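Side-chain contacts in prephenate dehydratase:Amino acid-binding ACT (Brucella abortus, PDB 6VH5), which probably catalyses the decarboxylating dehydration of prephenate to 3-phenylpyruvate in L-phenylalanine biosynthesis, and carries an ACT domain that binds phenylalanine: residues I105-M110 with L130-N135; A169-A174 with L179-E184; T217-R222 with L276-L281; E266-E271 with L291-G296. All blocks are in the same frame, centred on the assembly; numbering follows the deposited sequence.

Overall arrangement
The four contacts form two pairs, far apart in the chain. Interactions 1 and 2 lie in the prephenate dehydratase region with centres about 11 Å apart, and reach the same mixed sheet through neighbouring strands 108-111 and 180-183. Interactions 3 and 4, also about 11 Å between centres, share the ACT sheet through strands 215-224 and 286-295; the centres of interactions 1 and 3 are about 41 Å apart. Interactions 1, 3 and 4 are buried: a sulfur-aromatic contact, leucine methyls on phenylalanine rings, and a valine against a histidine-proline turn. Interaction 2 is partly exposed, and alone carries a hydrogen bond and a long salt bridge between its segments.

Interaction 1. Residues I105-M110 with L130-N135; sequences IHFQLM and LGQCRN
The ring of Phe107 meets Gln132 at its edge, where the amide nitrogen NE2 of Gln132 lies near the ring plane, 3.5 Å from Phe107 CE1. The amide plane stands 78° from that of the ring, and the two side chains cross at about a right angle. Cys133 brings its sulfur to the ring obliquely: SG of Cys133 is 4.4 Å from the centroid of the Phe107 ring, 34° off the ring normal. The sulfur of Cys133 is nearest to the root of the ring, SG being 3.9 Å from both CG and CD1 of Phe107, while the amide serves the rim further out. This sulfur-aromatic contact pairs a polarisable thiol with an aromatic ring, and a short cysteine suits a place where the sulfur comes up against the CB and CG of Phe107. Gln132 must reach further, and does so with its chain extended beyond CG (chi2 -179°), which carries the amide out to the ring edge.

Residues Leu130 to Cys133 make a type I beta turn, closed by Cys133 N bonding to Leu130 O at 3.2 Å. Cys133 is also the N-cap residue of helix 134-139, where Asp188 accepts the backbone N-H groups of Arg134 and Asn135. The contact lies in the prephenate dehydratase domain, the Gln132 side chain about 9 Å from that of Thr194, a residue predicted to be essential for activity. Phe107, just ahead of strand 108-111, also touches Thr150 of helix 150-160, whereas Cys133 packs on Leu168; the contact thus joins the turn between helices 127-130 and 134-139 to the mixed sheet that holds strands 108-111 and 165-169.

Interaction 2. Residues A169-A174 with L179-E184; sequences APRLAA and LDILEE
The amide of Leu179 donates to the carbonyl oxygen of Ala174, with Leu179 N 3.0 Å from Ala174 O and an N-H...O angle of 162°. The donor lies in the carbonyl plane, on a lone pair of the oxygen. The bond ties the chain that leaves helix 171-176 back to it just before strand 180-183. Close by, the methyl CB of Ala174 rests against Ile181, 3.7 Å from its CG1 and 3.9 Å from its CD1. Alanine is short enough for the isoleucine branch to come right up to the helix.

The pairing lays helix 171-176 against strand 180-183, an edge strand of its sheet within this chain, in a domain whose fold resembles the type 2 periplasmic binding proteins. Leu182 and Glu183 both face Leu109 there, a classic beta bulge where the chain turns a corner.

At the exposed end, Arg171 reaches over with its chain bent at chi3 (-48°), which swings the guanidinium toward the strand. Arg171 NH2 lies 3.9 Å from Ile181 CD1 and 3.7 Å from Glu184 OE2, the latter a long salt bridge. The carboxylate sits at the guanidinium edge but is turned 85° from its plane, so this is probably a loose, long-range electrostatic attraction and not a directed hydrogen bond. Gln108 of strand 108-111 touches the side chains of both Arg171 and Glu184.

Interaction 3. Residues T217-R222 with L276-L281; sequences TTFVFR and LALEEL
Leu281 reaches out from helix 272-283 toward Phe219 and Phe221, its CB directed at the strand and its fork at CG dividing one methyl for each ring. With CG anti to the backbone N (chi1 177°), the branches are carried across to the sheet. CD1 of Leu281 stands over the face of Phe221, 4.1 Å from the ring centroid and only 3° off the normal, a well-centred CH-pi contact. CD2 of Leu281 goes to Phe219 instead, lying 3.6 Å from CE1 and 4.1 Å from CD1 of that ring in an oblique approach. One turn earlier on the helix, Leu278 sets its CD2 over a face of Phe219, 4.4 Å from its CE2.

Both phenylalanines hold CG between the backbone N and the carbonyl carbon, and, two residues apart on strand 215-224, they face the same side of the sheet. Leu278 and Leu281, three residues apart, similarly share one side of the helix. This is helix-on-sheet packing of the ACT fold, with the short strand and helix axes 11.7 Å apart and inclined by 25°. Helix 229-240 lies alongside and adds Ala233, which Phe221 and Leu281 both touch. The ring of Phe221 also meets that of Phe261, a residue of the pocket holding bound phenylalanine.

Broad, flat rings and forked methyls suit this buried interface: between these two segments the attraction comes from dispersion and CH-pi contacts, so it probably depends mainly on close fit of shape, with only a mild preference for the methyl over the ring face.

Interaction 4. Residues E266-E271 with L291-G296; sequences EGHPEE and LGVYKG
A type I beta turn from His268 to Glu271, closed by Glu271 N bonding to His268 O at 3.0 Å, carries the chain past strand 286-295, with the CA atoms of His268 and Val293 6.9 Å apart. Val293 divides its two methyls between the turn residues. Val293 CG1 lies 3.8 Å from CD2 of His268, oblique to the imidazole, and 3.9 Å from CD of Pro269. Val293 CG2 meets CG of the Pro269 ring at 3.9 Å, the two side chains reaching toward each other. Branched at CB, valine offers both methyls close to the strand, and proline suits the turn because its ring fixes phi near -61°.

The turn leads from strand 258-266 into helix 272-283 of the ACT fold, Glu271 being the N-cap residue, and so packs this connection against one of the sheet's two edge strands within this chain. Thr217 touches both Pro269 and Val293.

With His268 CG opposite the backbone N (chi1 -169°), the imidazole has CD of Pro269 over one face, offset toward its rim. His268 ND1 accepts Glu270 N at 3.0 Å, nearly in the ring plane, while NE2 bonds to Ala206 O, which fits a ring protonated at NE2. Glu271 OE2 receives N of His268 at 3.1 Å, from above the carboxylate plane.

Interaction 1. Residues I105-M110 with L130-N135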
# COMPACT_ATOMS: atom_id res chain seq x y z
N ILE A 105 14.43 -7.98 -5.63
CA ILE A 105 14.95 -6.74 -5.07
C ILE A 105 16.23 -7.03 -4.29
O ILE A 105 16.24 -7.87 -3.38
CB ILE A 105 13.90 -6.07 -4.16
CG1 ILE A 105 12.66 -5.71 -4.97
CG2 ILE A 105 14.46 -4.83 -3.50
CD1 ILE A 105 12.98 -4.94 -6.23
N HIS A 106 17.31 -6.34 -4.64
CA HIS A 106 18.60 -6.49 -3.96
C HIS A 106 19.22 -5.12 -3.72
O HIS A 106 19.06 -4.20 -4.52
CB HIS A 106 19.56 -7.37 -4.76
CG HIS A 106 19.11 -8.80 -4.89
ND1 HIS A 106 18.85 -9.59 -3.79
CD2 HIS A 106 18.84 -9.56 -5.97
CE1 HIS A 106 18.45 -10.78 -4.20
NE2 HIS A 106 18.44 -10.79 -5.52
N PHE A 107 19.97 -5.02 -2.62
CA PHE A 107 20.68 -3.81 -2.23
C PHE A 107 22.18 -4.02 -2.34
O PHE A 107 22.71 -5.05 -1.91
CB PHE A 107 20.35 -3.40 -0.80
CG PHE A 107 19.06 -2.68 -0.66
CD1 PHE A 107 17.94 -3.35 -0.22
CD2 PHE A 107 18.97 -1.34 -1.00
CE1 PHE A 107 16.74 -2.69 -0.10
CE2 PHE A 107 17.77 -0.67 -0.89
CZ PHE A 107 16.65 -1.35 -0.44
N GLN A 108 22.86 -3.01 -2.87
CA GLN A 108 24.31 -3.02 -3.02
C GLN A 108 24.91 -1.90 -2.18
O GLN A 108 24.43 -0.76 -2.22
CB GLN A 108 24.71 -2.87 -4.49
CG GLN A 108 23.82 -3.64 -5.46
CD GLN A 108 23.95 -5.14 -5.32
OE1 GLN A 108 24.86 -5.64 -4.64
NE2 GLN A 108 23.04 -5.88 -5.94
N LEU A 109 25.96 -2.23 -1.43
CA LEU A 109 26.71 -1.23 -0.67
C LEU A 109 27.73 -0.62 -1.62
O LEU A 109 28.65 -1.30 -2.09
CB LEU A 109 27.37 -1.87 0.55
CG LEU A 109 28.37 -1.05 1.38
CD1 LEU A 109 27.71 0.11 2.11
CD2 LEU A 109 29.06 -1.97 2.38
N MET A 110 27.56 0.66 -1.92
CA MET A 110 28.38 1.31 -2.93
C MET A 110 29.06 2.53 -2.34
O MET A 110 28.52 3.21 -1.46
CB MET A 110 27.54 1.72 -4.16
CG MET A 110 26.27 2.44 -3.81
SD MET A 110 25.21 2.67 -5.26
CE MET A 110 24.63 0.99 -5.54
N LEU A 130 17.17 1.25 4.96
CA LEU A 130 18.02 1.10 6.14
C LEU A 130 17.48 0.03 7.07
O LEU A 130 18.24 -0.73 7.66
CB LEU A 130 18.16 2.44 6.87
CG LEU A 130 18.84 3.57 6.09
CD1 LEU A 130 18.81 4.85 6.88
CD2 LEU A 130 20.28 3.19 5.76
N GLY A 131 16.15 -0.02 7.20
CA GLY A 131 15.50 -1.02 8.03
C GLY A 131 15.59 -2.43 7.50
O GLY A 131 15.28 -3.38 8.23
N GLN A 132 15.91 -2.60 6.22
CA GLN A 132 16.09 -3.92 5.65
C GLN A 132 17.55 -4.33 5.56
O GLN A 132 17.84 -5.44 5.10
CB GLN A 132 15.43 -4.00 4.27
CG GLN A 132 13.96 -3.68 4.32
CD GLN A 132 13.26 -3.76 2.96
OE1 GLN A 132 12.04 -3.86 2.90
NE2 GLN A 132 14.03 -3.73 1.87
N CYS A 133 18.46 -3.46 5.98
CA CYS A 133 19.89 -3.72 5.90
C CYS A 133 20.56 -3.46 7.23
O CYS A 133 21.69 -2.98 7.30
CB CYS A 133 20.52 -2.85 4.81
SG CYS A 133 19.94 -3.19 3.14
N ARG A 134 19.87 -3.79 8.33
CA ARG A 134 20.40 -3.46 9.65
C ARG A 134 21.68 -4.23 9.95
O ARG A 134 22.60 -3.67 10.57
CB ARG A 134 19.35 -3.72 10.73
CG ARG A 134 18.31 -2.62 10.87
CD ARG A 134 17.29 -2.95 11.96
NE ARG A 134 16.44 -4.06 11.57
CZ ARG A 134 15.23 -3.93 11.02
NH1 ARG A 134 14.74 -2.72 10.78
NH2 ARG A 134 14.52 -5.00 10.69
N ASN A 135 21.78 -5.47 9.46
CA ASN A 135 22.91 -6.33 9.82
C ASN A 135 24.24 -5.73 9.38
O ASN A 135 25.20 -5.69 10.17
CB ASN A 135 22.73 -7.72 9.24
CG ASN A 135 21.70 -8.56 10.00
OD1 ASN A 135 21.35 -8.26 11.15
ND2 ASN A 135 21.19 -9.60 9.35

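Interaction 2. Residues A169-A174 with L179-E184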
# COMPACT_ATOMS: atom_id res chain seq x y z
N ALA A 169 21.78 0.89 -2.49
CA ALA A 169 21.01 1.25 -3.66
C ALA A 169 20.97 0.06 -4.61
O ALA A 169 21.77 -0.88 -4.47
CB ALA A 169 21.60 2.48 -4.36
N PRO A 170 20.06 0.07 -5.59
CA PRO A 170 20.04 -1.01 -6.58
C PRO A 170 21.29 -1.00 -7.44
O PRO A 170 21.93 0.04 -7.63
CB PRO A 170 18.79 -0.69 -7.43
CG PRO A 170 17.93 0.16 -6.54
CD PRO A 170 18.92 0.99 -5.76
N ARG A 171 21.61 -2.17 -7.99
CA ARG A 171 22.83 -2.33 -8.78
C ARG A 171 22.90 -1.31 -9.91
O ARG A 171 23.99 -0.81 -10.23
CB ARG A 171 22.92 -3.75 -9.33
CG ARG A 171 24.04 -3.95 -10.34
CD ARG A 171 24.12 -5.39 -10.82
NE ARG A 171 24.09 -6.33 -9.70
CZ ARG A 171 25.15 -6.71 -9.00
NH1 ARG A 171 25.01 -7.56 -8.00
NH2 ARG A 171 26.36 -6.22 -9.29
N LEU A 172 21.76 -0.97 -10.51
CA LEU A 172 21.73 -0.03 -11.63
C LEU A 172 22.28 1.34 -11.24
O LEU A 172 23.00 1.96 -12.02
CB LEU A 172 20.30 0.12 -12.17
CG LEU A 172 20.09 1.25 -13.18
CD1 LEU A 172 20.88 1.00 -14.46
CD2 LEU A 172 18.61 1.39 -13.50
N ALA A 173 21.97 1.81 -10.03
CA ALA A 173 22.43 3.13 -9.64
C ALA A 173 23.95 3.20 -9.56
O ALA A 173 24.53 4.26 -9.81
CB ALA A 173 21.81 3.53 -8.29
N ALA A 174 24.61 2.08 -9.26
CA ALA A 174 26.07 2.09 -9.20
C ALA A 174 26.68 2.36 -10.57
O ALA A 174 27.64 3.14 -10.70
CB ALA A 174 26.61 0.79 -8.61
N LEU A 179 29.88 4.48 -9.28
CA LEU A 179 30.25 4.13 -7.92
C LEU A 179 30.75 2.69 -7.85
O LEU A 179 30.34 1.83 -8.64
CB LEU A 179 29.06 4.30 -6.96
CG LEU A 179 28.53 5.72 -6.74
CD1 LEU A 179 27.39 5.73 -5.71
CD2 LEU A 179 29.64 6.70 -6.36
N ASP A 180 31.66 2.45 -6.91
CA ASP A 180 32.18 1.12 -6.65
C ASP A 180 31.23 0.36 -5.74
O ASP A 180 30.75 0.91 -4.74
CB ASP A 180 33.55 1.19 -5.98
CG ASP A 180 34.69 1.27 -6.97
OD1 ASP A 180 34.44 1.05 -8.17
OD2 ASP A 180 35.84 1.50 -6.53
N ILE A 181 30.98 -0.90 -6.06
CA ILE A 181 30.19 -1.77 -5.20
C ILE A 181 31.16 -2.49 -4.28
O ILE A 181 31.92 -3.37 -4.71
CB ILE A 181 29.33 -2.76 -5.99
CG1 ILE A 181 28.24 -1.99 -6.74
CG2 ILE A 181 28.72 -3.81 -5.06
CD1 ILE A 181 27.26 -2.85 -7.47
N LEU A 182 31.15 -2.10 -3.00
CA LEU A 182 32.05 -2.70 -2.03
C LEU A 182 31.58 -4.10 -1.64
O LEU A 182 32.40 -5.02 -1.53
CB LEU A 182 32.12 -1.80 -0.80
CG LEU A 182 33.20 -1.98 0.24
CD1 LEU A 182 34.58 -2.11 -0.41
CD2 LEU A 182 33.13 -0.79 1.15
N GLU A 183 30.27 -4.29 -1.44
CA GLU A 183 29.70 -5.58 -1.11
C GLU A 183 28.37 -5.75 -1.84
O GLU A 183 27.63 -4.79 -2.05
CB GLU A 183 29.51 -5.76 0.41
CG GLU A 183 29.49 -7.21 0.87
CD GLU A 183 29.30 -7.36 2.37
OE1 GLU A 183 28.49 -8.22 2.80
OE2 GLU A 183 29.95 -6.61 3.13
N GLU A 184 28.08 -6.99 -2.21
CA GLU A 184 26.94 -7.32 -3.05
C GLU A 184 25.83 -7.91 -2.21
O GLU A 184 26.10 -8.63 -1.24
CB GLU A 184 27.33 -8.31 -4.14
CG GLU A 184 27.95 -7.66 -5.36
CD GLU A 184 28.37 -8.68 -6.41
OE1 GLU A 184 28.25 -9.89 -6.15
OE2 GLU A 184 28.82 -8.25 -7.49

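Interaction 3. Residues T217-R222 with L276-L281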
# COMPACT_ATOMS: atom_id res chain seq x y z
N THR A 217 -5.94 -12.46 -16.85
CA THR A 217 -7.02 -11.51 -17.03
C THR A 217 -7.28 -10.85 -15.69
O THR A 217 -7.46 -11.54 -14.68
CB THR A 217 -8.30 -12.17 -17.58
OG1 THR A 217 -8.07 -12.57 -18.94
CG2 THR A 217 -9.47 -11.19 -17.56
N THR A 218 -7.26 -9.52 -15.68
CA THR A 218 -7.50 -8.75 -14.47
C THR A 218 -8.81 -8.00 -14.65
O THR A 218 -9.05 -7.42 -15.71
CB THR A 218 -6.34 -7.77 -14.19
OG1 THR A 218 -5.15 -8.50 -13.87
CG2 THR A 218 -6.69 -6.85 -13.03
N PHE A 219 -9.66 -8.04 -13.63
CA PHE A 219 -10.95 -7.38 -13.71
C PHE A 219 -11.39 -6.94 -12.33
O PHE A 219 -10.89 -7.42 -11.31
CB PHE A 219 -12.00 -8.31 -14.34
CG PHE A 219 -12.22 -9.60 -13.59
CD1 PHE A 219 -13.22 -9.71 -12.63
CD2 PHE A 219 -11.42 -10.71 -13.85
CE1 PHE A 219 -13.42 -10.91 -11.95
CE2 PHE A 219 -11.61 -11.90 -13.16
CZ PHE A 219 -12.62 -12.00 -12.21
N VAL A 220 -12.36 -6.03 -12.31
CA VAL A 220 -13.04 -5.61 -11.10
C VAL A 220 -14.52 -5.94 -11.25
O VAL A 220 -15.05 -6.01 -12.36
CB VAL A 220 -12.85 -4.11 -10.79
CG1 VAL A 220 -11.41 -3.83 -10.40
CG2 VAL A 220 -13.26 -3.23 -11.98
N PHE A 221 -15.19 -6.11 -10.12
CA PHE A 221 -16.63 -6.35 -10.09
C PHE A 221 -17.15 -5.94 -8.72
O PHE A 221 -16.40 -5.89 -7.74
CB PHE A 221 -16.98 -7.82 -10.39
CG PHE A 221 -16.41 -8.81 -9.39
CD1 PHE A 221 -17.11 -9.16 -8.25
CD2 PHE A 221 -15.16 -9.38 -9.59
CE1 PHE A 221 -16.59 -10.06 -7.33
CE2 PHE A 221 -14.62 -10.29 -8.68
CZ PHE A 221 -15.32 -10.62 -7.55
N ARG A 222 -18.45 -5.65 -8.66
CA ARG A 222 -19.12 -5.25 -7.42
C ARG A 222 -20.18 -6.26 -7.00
O ARG A 222 -20.93 -6.78 -7.83
CB ARG A 222 -19.75 -3.87 -7.58
CG ARG A 222 -18.71 -2.79 -7.76
CD ARG A 222 -19.31 -1.51 -8.22
NE ARG A 222 -18.25 -0.54 -8.48
CZ ARG A 222 -18.40 0.77 -8.32
NH1 ARG A 222 -19.56 1.24 -7.88
NH2 ARG A 222 -17.38 1.59 -8.57
N LEU A 276 -17.47 -19.27 -19.48
CA LEU A 276 -18.57 -19.72 -18.63
C LEU A 276 -18.48 -19.11 -17.24
O LEU A 276 -19.47 -18.57 -16.73
CB LEU A 276 -18.55 -21.25 -18.54
CG LEU A 276 -18.98 -22.07 -19.74
CD1 LEU A 276 -18.71 -23.53 -19.49
CD2 LEU A 276 -20.45 -21.85 -19.98
N ALA A 277 -17.29 -19.14 -16.64
CA ALA A 277 -17.11 -18.55 -15.31
C ALA A 277 -17.49 -17.07 -15.30
O ALA A 277 -18.26 -16.63 -14.44
CB ALA A 277 -15.65 -18.71 -14.87
N LEU A 278 -17.02 -16.31 -16.29
CA LEU A 278 -17.36 -14.89 -16.34
C LEU A 278 -18.86 -14.69 -16.55
O LEU A 278 -19.45 -13.75 -16.01
CB LEU A 278 -16.55 -14.18 -17.44
CG LEU A 278 -15.06 -13.98 -17.13
CD1 LEU A 278 -14.28 -13.34 -18.30
CD2 LEU A 278 -14.91 -13.14 -15.87
N GLU A 279 -19.49 -15.58 -17.33
CA GLU A 279 -20.93 -15.48 -17.53
C GLU A 279 -21.68 -15.70 -16.23
O GLU A 279 -22.66 -15.01 -15.94
CB GLU A 279 -21.40 -16.50 -18.57
CG GLU A 279 -22.89 -16.44 -18.83
CD GLU A 279 -23.36 -17.44 -19.88
OE1 GLU A 279 -22.62 -18.41 -20.17
OE2 GLU A 279 -24.45 -17.22 -20.44
N GLU A 280 -21.23 -16.66 -15.43
CA GLU A 280 -21.83 -16.87 -14.12
C GLU A 280 -21.53 -15.69 -13.21
O GLU A 280 -22.38 -15.28 -12.42
CB GLU A 280 -21.31 -18.18 -13.54
CG GLU A 280 -22.01 -18.64 -12.29
CD GLU A 280 -21.74 -20.11 -12.02
OE1 GLU A 280 -21.65 -20.88 -13.00
OE2 GLU A 280 -21.61 -20.49 -10.83
N LEU A 281 -20.32 -15.13 -13.32
CA LEU A 281 -19.97 -13.96 -12.52
C LEU A 281 -20.91 -12.79 -12.85
O LEU A 281 -21.34 -12.07 -11.95
CB LEU A 281 -18.52 -13.58 -12.79
CG LEU A 281 -18.00 -12.33 -12.08
CD1 LEU A 281 -17.68 -12.66 -10.64
CD2 LEU A 281 -16.79 -11.71 -12.80

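Interaction 4. Residues E266-E271 with L291-G296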
# COMPACT_ATOMS: atom_id res chain seq x y z
N GLU A 266 -5.99 -16.78 -14.14
CA GLU A 266 -5.14 -17.37 -15.18
C GLU A 266 -6.08 -17.95 -16.23
O GLU A 266 -6.69 -19.00 -16.03
CB GLU A 266 -4.20 -18.40 -14.57
CG GLU A 266 -3.24 -17.76 -13.56
CD GLU A 266 -2.27 -18.72 -12.89
OE1 GLU A 266 -2.64 -19.90 -12.64
OE2 GLU A 266 -1.13 -18.29 -12.63
N GLY A 267 -6.21 -17.25 -17.34
CA GLY A 267 -7.12 -17.61 -18.40
C GLY A 267 -7.36 -16.43 -19.32
O GLY A 267 -7.08 -15.28 -18.99
N HIS A 268 -7.86 -16.75 -20.51
CA HIS A 268 -8.22 -15.83 -21.57
C HIS A 268 -9.74 -15.79 -21.73
O HIS A 268 -10.39 -16.84 -21.66
CB HIS A 268 -7.57 -16.25 -22.89
CG HIS A 268 -7.67 -15.23 -23.97
ND1 HIS A 268 -8.84 -14.96 -24.63
CD2 HIS A 268 -6.74 -14.38 -24.48
CE1 HIS A 268 -8.63 -14.01 -25.52
NE2 HIS A 268 -7.37 -13.64 -25.45
N PRO A 269 -10.33 -14.61 -21.94
CA PRO A 269 -11.81 -14.52 -21.99
C PRO A 269 -12.47 -15.34 -23.10
O PRO A 269 -13.67 -15.60 -23.01
CB PRO A 269 -12.06 -13.02 -22.20
CG PRO A 269 -10.84 -12.36 -21.65
CD PRO A 269 -9.70 -13.28 -21.98
N GLU A 270 -11.73 -15.72 -24.14
CA GLU A 270 -12.28 -16.53 -25.22
C GLU A 270 -12.19 -18.04 -24.96
O GLU A 270 -12.81 -18.81 -25.69
CB GLU A 270 -11.57 -16.16 -26.53
CG GLU A 270 -12.28 -15.01 -27.24
CD GLU A 270 -11.34 -14.12 -28.03
OE1 GLU A 270 -10.40 -14.64 -28.66
OE2 GLU A 270 -11.54 -12.89 -27.99
N GLU A 271 -11.45 -18.48 -23.94
CA GLU A 271 -11.50 -19.89 -23.57
C GLU A 271 -12.87 -20.22 -23.01
O GLU A 271 -13.41 -19.46 -22.20
CB GLU A 271 -10.42 -20.23 -22.54
CG GLU A 271 -9.02 -20.37 -23.13
CD GLU A 271 -7.94 -20.50 -22.06
OE1 GLU A 271 -7.80 -21.61 -21.48
OE2 GLU A 271 -7.26 -19.50 -21.79
N LEU A 291 -9.93 -5.17 -16.94
CA LEU A 291 -8.90 -4.15 -16.98
C LEU A 291 -7.67 -4.56 -17.79
O LEU A 291 -6.86 -3.69 -18.14
CB LEU A 291 -8.48 -3.78 -15.56
CG LEU A 291 -9.59 -3.15 -14.73
CD1 LEU A 291 -9.09 -2.82 -13.33
CD2 LEU A 291 -10.09 -1.89 -15.44
N GLY A 292 -7.54 -5.84 -18.14
CA GLY A 292 -6.43 -6.26 -18.97
C GLY A 292 -6.36 -7.75 -19.23
O GLY A 292 -6.84 -8.57 -18.43
N VAL A 293 -5.76 -8.10 -20.37
CA VAL A 293 -5.56 -9.49 -20.79
C VAL A 293 -4.14 -9.58 -21.34
O VAL A 293 -3.86 -9.05 -22.42
CB VAL A 293 -6.57 -9.93 -21.86
CG1 VAL A 293 -6.30 -11.37 -22.26
CG2 VAL A 293 -8.00 -9.72 -21.38
N TYR A 294 -3.24 -10.22 -20.58
CA TYR A 294 -1.82 -10.07 -20.85
C TYR A 294 -1.06 -11.36 -20.56
O TYR A 294 -1.51 -12.23 -19.80
CB TYR A 294 -1.24 -8.90 -20.03
CG TYR A 294 -1.60 -8.89 -18.55
CD1 TYR A 294 -0.66 -9.26 -17.59
CD2 TYR A 294 -2.85 -8.47 -18.11
CE1 TYR A 294 -0.96 -9.23 -16.24
CE2 TYR A 294 -3.16 -8.45 -16.75
CZ TYR A 294 -2.21 -8.82 -15.82
OH TYR A 294 -2.51 -8.79 -14.47
N LYS A 295 0.13 -11.46 -21.16
CA LYS A 295 1.00 -12.61 -20.94
C LYS A 295 1.44 -12.67 -19.48
O LYS A 295 1.72 -11.64 -18.86
CB LYS A 295 2.23 -12.54 -21.84
CG LYS A 295 1.95 -12.63 -23.32
CD LYS A 295 3.23 -12.47 -24.13
CE LYS A 295 2.97 -12.55 -25.63
NZ LYS A 295 4.23 -12.41 -26.42
N GLY A 296 1.51 -13.88 -18.94
CA GLY A 296 1.91 -14.10 -17.57
C GLY A 296 3.38 -14.47 -17.45
O GLY A 296 3.95 -15.12 -18.32